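Local coordinates for general secretion pathway protein L (Vibrio parahaemolyticus, PDB 2W7V), which forms part of the type II secretion system, as an inner-membrane protein whose periplasmic domain makes dimers and probably helps hold the secretion machinery together, at residues Gln55-Leu60 with Gly80-Lys85; Glu28-Lys33 with His44-Asp49; Val24-Ile29 with Phe50-Gln55. One frame throughout, in Å; residues are numbered along the deposited sequence.

Contact 1: Gln55-Leu60 with Gly80-Lys85; sequences QARVKL and GSFVLK
Leu-60 and Phe-82 form the heart of this buried joint between helix 51-61 and strand 78-86, which run almost parallel here, their segment axes 5° apart and 10.4 Å at closest approach. The tight part lies where the methyl CD1 of Leu-60 rests over one face of the Phe-82 ring, displaced toward the rim, in a CH-pi contact 4.2 Å from the centroid. With CG of Phe-82 anti to the carbonyl carbon (chi1 -68°), the ring reaches from the sheet to the helix. The same methyl has a second neighbour, CD2 of Leu-84, at 4.0 Å; both Phe-82 and Leu-84 cross the Leu-60 side chain at about a right angle. One helical turn earlier, Ala-56 CB touches CZ of Phe-82 at 4.0 Å, its short side chain letting the end of the ring come close to the helix backbone. Leu-17 and Val-66 pack on both leucines, and Leu-21 on Leu-60.

The looser side is that of Arg-57: of its side chain, CB does the packing, meeting Phe-82 CE1 at 4.0 Å. Beyond it the chain bends at chi3 and the guanidinium leaves the apolar layer, forming a salt bridge with Glu-54 and a hydrogen bond from NE to Gln-68. This is the helix-on-sheet packing of a two-layer alpha/beta sandwich, here with the alpha-beta-beta-alpha-beta-beta order of a circularly permuted ferredoxin-like fold.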
loop_
_atom_site.group_PDB
_atom_site.type_symbol
_atom_site.label_atom_id
_atom_site.label_comp_id
_atom_site.label_asym_id
_atom_site.label_seq_id
_atom_site.Cartn_x
_atom_site.Cartn_y
_atom_site.Cartn_z
ATOM N N GLN A 55 10.308 -13.115 -12.215
ATOM C CA GLN A 55 10.020 -13.896 -11.022
ATOM C C GLN A 55 8.885 -13.290 -10.251
ATOM O O GLN A 55 8.014 -13.993 -9.794
ATOM C CB GLN A 55 11.254 -13.958 -10.135
ATOM C CG GLN A 55 12.426 -14.621 -10.860
ATOM C CD GLN A 55 13.607 -14.856 -9.966
ATOM O OE1 GLN A 55 13.691 -14.294 -8.848
ATOM N NE2 GLN A 55 14.558 -15.697 -10.443
ATOM N N ALA A 56 8.882 -11.969 -10.142
ATOM C CA ALA A 56 7.815 -11.258 -9.449
ATOM C C ALA A 56 6.479 -11.399 -10.198
ATOM O O ALA A 56 5.497 -11.738 -9.576
ATOM C CB ALA A 56 8.176 -9.789 -9.247
ATOM N N ARG A 57 6.451 -11.190 -11.521
ATOM C CA ARG A 57 5.212 -11.340 -12.278
ATOM C C ARG A 57 4.605 -12.697 -12.091
ATOM O O ARG A 57 3.418 -12.788 -11.880
ATOM C CB ARG A 57 5.392 -11.119 -13.764
ATOM C CG ARG A 57 4.035 -10.936 -14.525
ATOM C CD ARG A 57 4.121 -11.358 -15.976
ATOM N NE ARG A 57 5.425 -10.937 -16.409
ATOM C CZ ARG A 57 6.386 -11.691 -16.914
ATOM N NH1 ARG A 57 6.229 -12.957 -17.260
ATOM N NH2 ARG A 57 7.526 -11.088 -17.133
ATOM N N VAL A 58 5.414 -13.749 -12.191
ATOM C CA VAL A 58 4.934 -15.109 -12.097
ATOM C C VAL A 58 4.354 -15.386 -10.710
ATOM O O VAL A 58 3.316 -16.011 -10.587
ATOM C CB VAL A 58 6.065 -16.139 -12.399
ATOM C CG1 VAL A 58 5.667 -17.523 -11.893
ATOM C CG2 VAL A 58 6.431 -16.144 -13.923
ATOM N N LYS A 59 5.023 -14.930 -9.670
ATOM C CA LYS A 59 4.499 -15.075 -8.327
ATOM C C LYS A 59 3.199 -14.291 -8.079
ATOM O O LYS A 59 2.267 -14.797 -7.476
ATOM C CB LYS A 59 5.543 -14.633 -7.317
ATOM C CG LYS A 59 6.792 -15.489 -7.261
ATOM C CD LYS A 59 7.559 -15.185 -5.954
ATOM C CE LYS A 59 8.953 -15.816 -5.886
ATOM N NZ LYS A 59 8.894 -17.214 -5.436
ATOM N N LEU A 60 3.144 -13.048 -8.516
ATOM C CA LEU A 60 1.942 -12.245 -8.372
ATOM C C LEU A 60 0.757 -12.856 -9.144
ATOM O O LEU A 60 -0.371 -12.819 -8.692
ATOM C CB LEU A 60 2.198 -10.798 -8.852
ATOM C CG LEU A 60 3.253 -10.053 -8.017
ATOM C CD1 LEU A 60 3.591 -8.717 -8.719
ATOM C CD2 LEU A 60 2.829 -9.858 -6.583
ATOM N N GLY A 80 10.652 -0.769 -13.471
ATOM C CA GLY A 80 9.352 -1.121 -14.018
ATOM C C GLY A 80 8.258 -1.077 -13.007
ATOM O O GLY A 80 8.436 -0.612 -11.893
ATOM N N SER A 81 7.118 -1.628 -13.400
ATOM C CA SER A 81 5.926 -1.534 -12.611
ATOM C C SER A 81 5.007 -2.688 -12.877
ATOM O O SER A 81 5.195 -3.441 -13.833
ATOM C CB SER A 81 5.197 -0.230 -12.928
ATOM O OG SER A 81 4.848 -0.230 -14.287
ATOM N N PHE A 82 4.011 -2.792 -11.991
ATOM C CA PHE A 82 2.979 -3.801 -12.053
ATOM C C PHE A 82 1.681 -3.151 -11.638
ATOM O O PHE A 82 1.667 -2.322 -10.741
ATOM C CB PHE A 82 3.264 -4.896 -11.032
ATOM C CG PHE A 82 4.454 -5.703 -11.331
ATOM C CD1 PHE A 82 4.444 -6.586 -12.369
ATOM C CD2 PHE A 82 5.592 -5.600 -10.541
ATOM C CE1 PHE A 82 5.548 -7.326 -12.659
ATOM C CE2 PHE A 82 6.729 -6.374 -10.836
ATOM C CZ PHE A 82 6.695 -7.223 -11.885
ATOM N N VAL A 83 0.603 -3.551 -12.290
ATOM C CA VAL A 83 -0.752 -3.253 -11.876
ATOM C C VAL A 83 -1.414 -4.573 -11.497
ATOM O O VAL A 83 -1.384 -5.510 -12.255
ATOM C CB VAL A 83 -1.541 -2.574 -13.007
ATOM C CG1 VAL A 83 -2.951 -2.301 -12.559
ATOM C CG2 VAL A 83 -0.850 -1.253 -13.388
ATOM N N LEU A 84 -1.948 -4.640 -10.284
ATOM C CA LEU A 84 -2.674 -5.806 -9.800
ATOM C C LEU A 84 -4.155 -5.473 -9.682
ATOM O O LEU A 84 -4.514 -4.415 -9.168
ATOM C CB LEU A 84 -2.190 -6.190 -8.391
ATOM C CG LEU A 84 -0.700 -6.327 -8.144
ATOM C CD1 LEU A 84 -0.429 -6.809 -6.695
ATOM C CD2 LEU A 84 -0.084 -7.243 -9.168
ATOM N N LYS A 85 -4.981 -6.404 -10.107
ATOM C CA LYS A 85 -6.413 -6.419 -9.873
ATOM C C LYS A 85 -6.781 -7.800 -9.336
ATOM O O LYS A 85 -5.988 -8.747 -9.408
ATOM C CB LYS A 85 -7.159 -6.155 -11.180
ATOM C CG LYS A 85 -6.754 -4.850 -11.873
ATOM C CD LYS A 85 -7.150 -4.834 -13.371
ATOM C CE LYS A 85 -6.445 -3.680 -14.102
ATOM N NZ LYS A 85 -6.937 -3.453 -15.480
#

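Contact 2: Glu28-Lys33 with His44-Asp49; sequences EITSFK and HARSSD
A chi1 of 58° sets CG of Arg-46 between its own backbone N and carbonyl carbon, and from there the extended chain runs alongside Glu-28, whose chi1, -149°, is displaced from the staggered value, so that both chains point the same way, side by side. OE2 of Glu-28 meets NH2 of Arg-46 in a salt bridge of 2.7 Å. Carboxylate and guanidinium planes stand 67° apart, and the hydrogen bond within this pair is bent and weak. Thr-30 crosses the arginine with its methyl, CG2 lying 3.6 Å from Arg-46 NE.

Underneath, the backbones pair as the two strands of the antiparallel hairpin 28-35/40-47. Glu-28 and Arg-46 are a hydrogen-bonded pair, joined by both N-to-O bonds. A classic beta bulge follows, Thr-30 and Ser-31 together facing His-44: His-44 O accepts from Thr-30 N at 3.1 Å and more weakly from Ser-31 N, while His-44 N donates to Ser-31 O at 2.9 Å. Thr-30 OG1 also shares a hydrogen bond of 2.8 Å with a water.

On the other face Ile-29 CD1 packs on Ala-45 CB at 3.6 Å. Phe-32 and Lys-33 pair with a strand of the second subunit, extending the sheet into the dimer. The chemistry divides by face, Glu-28, Arg-46, Ser-31 and His-44 on the polar one, Ile-29 and Ala-45 on the apolar, and the salt bridge probably adds to a pairing already fixed by the backbone.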
loop_
_atom_site.group_PDB
_atom_site.type_symbol
_atom_site.label_atom_id
_atom_site.label_comp_id
_atom_site.label_asym_id
_atom_site.label_seq_id
_atom_site.Cartn_x
_atom_site.Cartn_y
_atom_site.Cartn_z
ATOM N N GLU A 28 13.686 -4.278 -5.522
ATOM C CA GLU A 28 13.413 -3.235 -4.552
ATOM C C GLU A 28 12.109 -2.560 -4.882
ATOM O O GLU A 28 11.999 -2.014 -5.933
ATOM C CB GLU A 28 14.525 -2.215 -4.694
ATOM C CG GLU A 28 14.902 -1.504 -3.479
ATOM C CD GLU A 28 16.312 -0.942 -3.603
ATOM O OE1 GLU A 28 17.224 -1.703 -4.008
ATOM O OE2 GLU A 28 16.480 0.252 -3.318
ATOM N N ILE A 29 11.150 -2.546 -3.957
ATOM C CA ILE A 29 9.898 -1.784 -4.106
ATOM C C ILE A 29 10.098 -0.333 -3.717
ATOM O O ILE A 29 10.314 -0.029 -2.570
ATOM C CB ILE A 29 8.741 -2.395 -3.273
ATOM C CG1 ILE A 29 8.657 -3.895 -3.545
ATOM C CG2 ILE A 29 7.364 -1.708 -3.593
ATOM C CD1 ILE A 29 8.637 -4.297 -5.012
ATOM N N THR A 30 10.049 0.561 -4.694
ATOM C CA THR A 30 10.201 1.979 -4.445
ATOM C C THR A 30 8.854 2.663 -4.098
ATOM O O THR A 30 8.805 3.631 -3.326
ATOM C CB THR A 30 10.851 2.656 -5.640
ATOM O OG1 THR A 30 10.064 2.426 -6.788
ATOM C CG2 THR A 30 12.242 2.097 -5.890
ATOM N N SER A 31 7.748 2.153 -4.641
ATOM C CA SER A 31 6.449 2.627 -4.174
ATOM C C SER A 31 5.342 1.678 -4.492
ATOM O O SER A 31 5.459 0.859 -5.354
ATOM C CB SER A 31 6.095 3.981 -4.795
ATOM O OG SER A 31 5.536 3.803 -6.074
ATOM N N PHE A 32 4.244 1.810 -3.779
ATOM C CA PHE A 32 3.042 1.151 -4.199
ATOM C C PHE A 32 1.793 1.807 -3.706
ATOM O O PHE A 32 1.747 2.312 -2.582
ATOM C CB PHE A 32 3.086 -0.323 -3.865
ATOM C CG PHE A 32 2.649 -0.660 -2.508
ATOM C CD1 PHE A 32 3.540 -1.140 -1.609
ATOM C CD2 PHE A 32 1.315 -0.594 -2.181
ATOM C CE1 PHE A 32 3.132 -1.475 -0.316
ATOM C CE2 PHE A 32 0.875 -0.911 -0.960
ATOM C CZ PHE A 32 1.780 -1.348 0.023
ATOM N N LYS A 33 0.772 1.768 -4.558
ATOM C CA LYS A 33 -0.480 2.435 -4.273
ATOM C C LYS A 33 -1.652 1.531 -4.411
ATOM O O LYS A 33 -1.824 0.956 -5.446
ATOM C CB LYS A 33 -0.687 3.599 -5.235
ATOM C CG LYS A 33 -1.953 4.412 -4.914
ATOM C CD LYS A 33 -1.867 5.812 -5.348
ATOM C CE LYS A 33 -2.939 6.682 -4.688
ATOM N NZ LYS A 33 -2.492 8.160 -4.767
ATOM N N HIS A 44 5.734 0.177 -8.139
ATOM C CA HIS A 44 6.956 0.417 -8.859
ATOM C C HIS A 44 8.082 -0.286 -8.124
ATOM O O HIS A 44 8.072 -0.345 -6.917
ATOM C CB HIS A 44 7.274 1.903 -9.027
ATOM C CG HIS A 44 6.197 2.682 -9.716
ATOM N ND1 HIS A 44 6.179 4.066 -9.740
ATOM C CD2 HIS A 44 5.079 2.283 -10.368
ATOM C CE1 HIS A 44 5.100 4.474 -10.391
ATOM N NE2 HIS A 44 4.422 3.410 -10.788
ATOM N N ALA A 45 9.021 -0.862 -8.879
ATOM C CA ALA A 45 10.200 -1.544 -8.339
ATOM C C ALA A 45 11.413 -1.352 -9.254
ATOM O O ALA A 45 11.312 -0.882 -10.386
ATOM C CB ALA A 45 9.894 -3.053 -8.119
ATOM N N ARG A 46 12.579 -1.699 -8.739
ATOM C CA ARG A 46 13.822 -1.658 -9.511
ATOM C C ARG A 46 14.746 -2.807 -9.150
ATOM O O ARG A 46 14.696 -3.368 -8.067
ATOM C CB ARG A 46 14.550 -0.345 -9.278
ATOM C CG ARG A 46 14.857 -0.109 -7.835
ATOM C CD ARG A 46 15.551 1.173 -7.657
ATOM N NE ARG A 46 15.753 1.482 -6.252
ATOM C CZ ARG A 46 16.615 2.391 -5.804
ATOM N NH1 ARG A 46 17.413 3.047 -6.645
ATOM N NH2 ARG A 46 16.717 2.619 -4.499
ATOM N N SER A 47 15.610 -3.132 -10.096
ATOM C CA SER A 47 16.541 -4.219 -9.963
ATOM C C SER A 47 17.790 -3.860 -10.742
ATOM O O SER A 47 17.839 -2.812 -11.369
ATOM C CB SER A 47 15.896 -5.466 -10.550
ATOM O OG SER A 47 16.718 -6.604 -10.436
ATOM N N SER A 48 18.793 -4.736 -10.662
ATOM C CA SER A 48 19.988 -4.695 -11.509
ATOM C C SER A 48 19.780 -5.417 -12.850
ATOM O O SER A 48 20.606 -5.322 -13.745
ATOM C CB SER A 48 21.171 -5.333 -10.771
ATOM O OG SER A 48 20.944 -6.721 -10.532
ATOM N N ASP A 49 18.662 -6.120 -12.976
ATOM C CA ASP A 49 18.383 -6.928 -14.157
ATOM C C ASP A 49 16.892 -7.143 -14.375
ATOM O O ASP A 49 16.099 -6.820 -13.519
ATOM C CB ASP A 49 19.077 -8.280 -13.986
ATOM C CG ASP A 49 19.054 -9.107 -15.246
ATOM O OD1 ASP A 49 19.274 -8.554 -16.371
ATOM O OD2 ASP A 49 18.784 -10.316 -15.102
HETATM O O HOH W 1 11.527 2.373 -9.190
#

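Contact 3: Val24-Ile29 with Phe50-Gln55; sequences VKDLEI and FQPFEQ. With EDO (1,2-ethanediol), chain C.
A type II beta turn from Val-24 to Leu-27, with Asp-26 in the left-handed helical region, swings the chain past the first turn of helix 51-61 and brings the CA of Leu-27 to 5.9 Å from the CA of Pro-52. In this circularly permuted ferredoxin-like fold, this is where the connection leading into strand 28-35, outermost in this chain, crosses the start of a helix lying on the sheet.

Pro-52 carries most of the contact. Its ring sits against the turn, CG 3.4 Å from Lys-25 O and CB 3.6 Å from Asp-26 O, so two peptide carbonyls rest on its carbons; Asp-26 CB adds a looser touch at CG of Pro-52. Val-24, the first residue of the turn, brings CG1, anti to the backbone N (chi1 176°), to 3.4 Å from Pro-52 O and 3.9 Å from Pro-52 CB. The same methyl also comes near OE1 of the extended Gln-55, on the more exposed side.

Leu-27 supplies the deeper half. Its methyl CD1 stands over the centre of the Phe-53 ring, 4.1 Å from the centroid and only 9° off the ring normal, a CH-pi contact in which the leucine crosses the phenylalanine at about a right angle. Phe-53 is buried further by Leu-71, Val-78 and Phe-82, so Leu-27 ties the turn to the core. On the backbone side of Leu-27 lies a 1,2-ethanediol, probably from the crystallisation liquor and also hydrogen-bonded to Leu-21 O and Gly-22 O; its O2 is 2.7 Å from Leu-27 O.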
loop_
_atom_site.group_PDB
_atom_site.type_symbol
_atom_site.label_atom_id
_atom_site.label_comp_id
_atom_site.label_asym_id
_atom_site.label_seq_id
_atom_site.Cartn_x
_atom_site.Cartn_y
_atom_site.Cartn_z
ATOM N N VAL A 24 11.582 -12.330 -3.753
ATOM C CA VAL A 24 12.293 -12.097 -5.014
ATOM C C VAL A 24 13.588 -11.347 -4.727
ATOM O O VAL A 24 13.547 -10.204 -4.279
ATOM C CB VAL A 24 11.404 -11.266 -6.034
ATOM C CG1 VAL A 24 12.169 -10.950 -7.273
ATOM C CG2 VAL A 24 10.087 -12.015 -6.377
ATOM N N LYS A 25 14.733 -12.013 -4.938
ATOM C CA LYS A 25 16.066 -11.403 -4.811
ATOM C C LYS A 25 16.236 -10.215 -5.784
ATOM O O LYS A 25 15.809 -10.277 -6.932
ATOM C CB LYS A 25 17.150 -12.455 -5.116
ATOM C CG LYS A 25 17.068 -13.692 -4.208
ATOM C CD LYS A 25 18.213 -14.714 -4.400
ATOM C CE LYS A 25 18.023 -15.913 -3.463
ATOM N NZ LYS A 25 19.099 -16.974 -3.584
ATOM N N ASP A 26 16.894 -9.158 -5.337
ATOM C CA ASP A 26 17.317 -8.104 -6.238
ATOM C C ASP A 26 16.057 -7.405 -6.815
ATOM O O ASP A 26 16.046 -6.972 -7.970
ATOM C CB ASP A 26 18.237 -8.705 -7.329
ATOM C CG ASP A 26 18.981 -7.640 -8.169
ATOM O OD1 ASP A 26 18.933 -6.446 -7.817
ATOM O OD2 ASP A 26 19.625 -8.010 -9.189
ATOM N N LEU A 27 14.994 -7.331 -6.005
ATOM C CA LEU A 27 13.818 -6.548 -6.352
ATOM C C LEU A 27 13.487 -5.547 -5.255
ATOM O O LEU A 27 12.995 -5.924 -4.227
ATOM C CB LEU A 27 12.577 -7.434 -6.612
ATOM C CG LEU A 27 11.386 -6.749 -7.312
ATOM C CD1 LEU A 27 11.694 -6.337 -8.738
ATOM C CD2 LEU A 27 10.100 -7.582 -7.285
ATOM N N GLU A 28 13.686 -4.278 -5.522
ATOM C CA GLU A 28 13.413 -3.235 -4.552
ATOM C C GLU A 28 12.109 -2.560 -4.882
ATOM O O GLU A 28 11.999 -2.014 -5.933
ATOM C CB GLU A 28 14.525 -2.215 -4.694
ATOM C CG GLU A 28 14.902 -1.504 -3.479
ATOM C CD GLU A 28 16.312 -0.942 -3.603
ATOM O OE1 GLU A 28 17.224 -1.703 -4.008
ATOM O OE2 GLU A 28 16.480 0.252 -3.318
ATOM N N ILE A 29 11.150 -2.546 -3.957
ATOM C CA ILE A 29 9.898 -1.784 -4.106
ATOM C C ILE A 29 10.098 -0.333 -3.717
ATOM O O ILE A 29 10.314 -0.029 -2.570
ATOM C CB ILE A 29 8.741 -2.395 -3.273
ATOM C CG1 ILE A 29 8.657 -3.895 -3.545
ATOM C CG2 ILE A 29 7.364 -1.708 -3.593
ATOM C CD1 ILE A 29 8.637 -4.297 -5.012
ATOM N N PHE A 50 16.516 -7.723 -15.507
ATOM C CA PHE A 50 15.102 -8.012 -15.827
ATOM C C PHE A 50 14.516 -9.244 -15.102
ATOM O O PHE A 50 13.297 -9.344 -14.885
ATOM C CB PHE A 50 14.951 -8.187 -17.339
ATOM C CG PHE A 50 15.462 -9.512 -17.874
ATOM C CD1 PHE A 50 14.614 -10.630 -17.959
ATOM C CD2 PHE A 50 16.762 -9.644 -18.307
ATOM C CE1 PHE A 50 15.064 -11.805 -18.423
ATOM C CE2 PHE A 50 17.222 -10.855 -18.800
ATOM C CZ PHE A 50 16.388 -11.923 -18.852
ATOM N N GLN A 51 15.385 -10.171 -14.718
ATOM C CA GLN A 51 14.974 -11.482 -14.299
ATOM C C GLN A 51 14.115 -11.490 -13.017
ATOM O O GLN A 51 13.196 -12.288 -12.927
ATOM C CB GLN A 51 16.220 -12.327 -14.120
ATOM C CG GLN A 51 16.062 -13.760 -14.377
ATOM C CD GLN A 51 17.346 -14.358 -14.963
ATOM O OE1 GLN A 51 17.936 -13.808 -15.909
ATOM N NE2 GLN A 51 17.784 -15.487 -14.402
ATOM N N PRO A 52 14.446 -10.648 -11.999
ATOM C CA PRO A 52 13.573 -10.407 -10.872
ATOM C C PRO A 52 12.158 -9.930 -11.172
ATOM O O PRO A 52 11.242 -10.308 -10.450
ATOM C CB PRO A 52 14.365 -9.385 -10.050
ATOM C CG PRO A 52 15.789 -9.797 -10.290
ATOM C CD PRO A 52 15.739 -9.964 -11.791
ATOM N N PHE A 53 11.977 -9.144 -12.233
ATOM C CA PHE A 53 10.651 -8.814 -12.723
ATOM C C PHE A 53 9.858 -10.024 -13.251
ATOM O O PHE A 53 8.648 -10.130 -13.027
ATOM C CB PHE A 53 10.757 -7.718 -13.784
ATOM C CG PHE A 53 11.138 -6.370 -13.208
ATOM C CD1 PHE A 53 10.178 -5.527 -12.701
ATOM C CD2 PHE A 53 12.473 -5.967 -13.133
ATOM C CE1 PHE A 53 10.537 -4.285 -12.154
ATOM C CE2 PHE A 53 12.816 -4.732 -12.569
ATOM C CZ PHE A 53 11.858 -3.904 -12.092
ATOM N N GLU A 54 10.534 -10.925 -13.961
ATOM C CA GLU A 54 9.923 -12.146 -14.411
ATOM C C GLU A 54 9.444 -13.002 -13.218
ATOM O O GLU A 54 8.354 -13.591 -13.239
ATOM C CB GLU A 54 10.932 -12.963 -15.221
ATOM C CG GLU A 54 11.277 -12.372 -16.541
ATOM C CD GLU A 54 10.173 -12.535 -17.542
ATOM O OE1 GLU A 54 9.734 -13.694 -17.804
ATOM O OE2 GLU A 54 9.774 -11.497 -18.106
ATOM N N GLN A 55 10.308 -13.115 -12.215
ATOM C CA GLN A 55 10.020 -13.896 -11.022
ATOM C C GLN A 55 8.885 -13.290 -10.251
ATOM O O GLN A 55 8.014 -13.993 -9.794
ATOM C CB GLN A 55 11.254 -13.958 -10.135
ATOM C CG GLN A 55 12.426 -14.621 -10.860
ATOM C CD GLN A 55 13.607 -14.856 -9.966
ATOM O OE1 GLN A 55 13.691 -14.294 -8.848
ATOM N NE2 GLN A 55 14.558 -15.697 -10.443
HETATM C C1 EDO C . 14.278 -8.644 -1.921
HETATM O O1 EDO C . 14.006 -9.879 -1.292
HETATM C C2 EDO C . 13.021 -7.800 -1.769
HETATM O O2 EDO C . 12.054 -8.011 -2.787
#

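Together the three contacts join a hairpin, a turn and a helix around one sheet. Contact 2 pairs strands 28-35 and 40-47; contact 1 lays helix 51-61 on strand 78-86, and contact 3, centred 10 Å from contact 1, packs its first turn against the 24-27 turn that leads into strand 28-35. Between them Ala-56 CB touches Leu-27 CD2 at 3.5 Å, so the apolar layer is continuous. Contact 2 joins contact 1 through the neighbouring strand, Ala-45 N lying 3.1 Å from Gly-80 O, and joins contact 3 where Ser-47 OG meets Asp-26 O at 2.6 Å. The ethanediol lies beside contact 3, about 5 Å from the side chain of Ile-29, while the dimer interface is reached through strand 28-35.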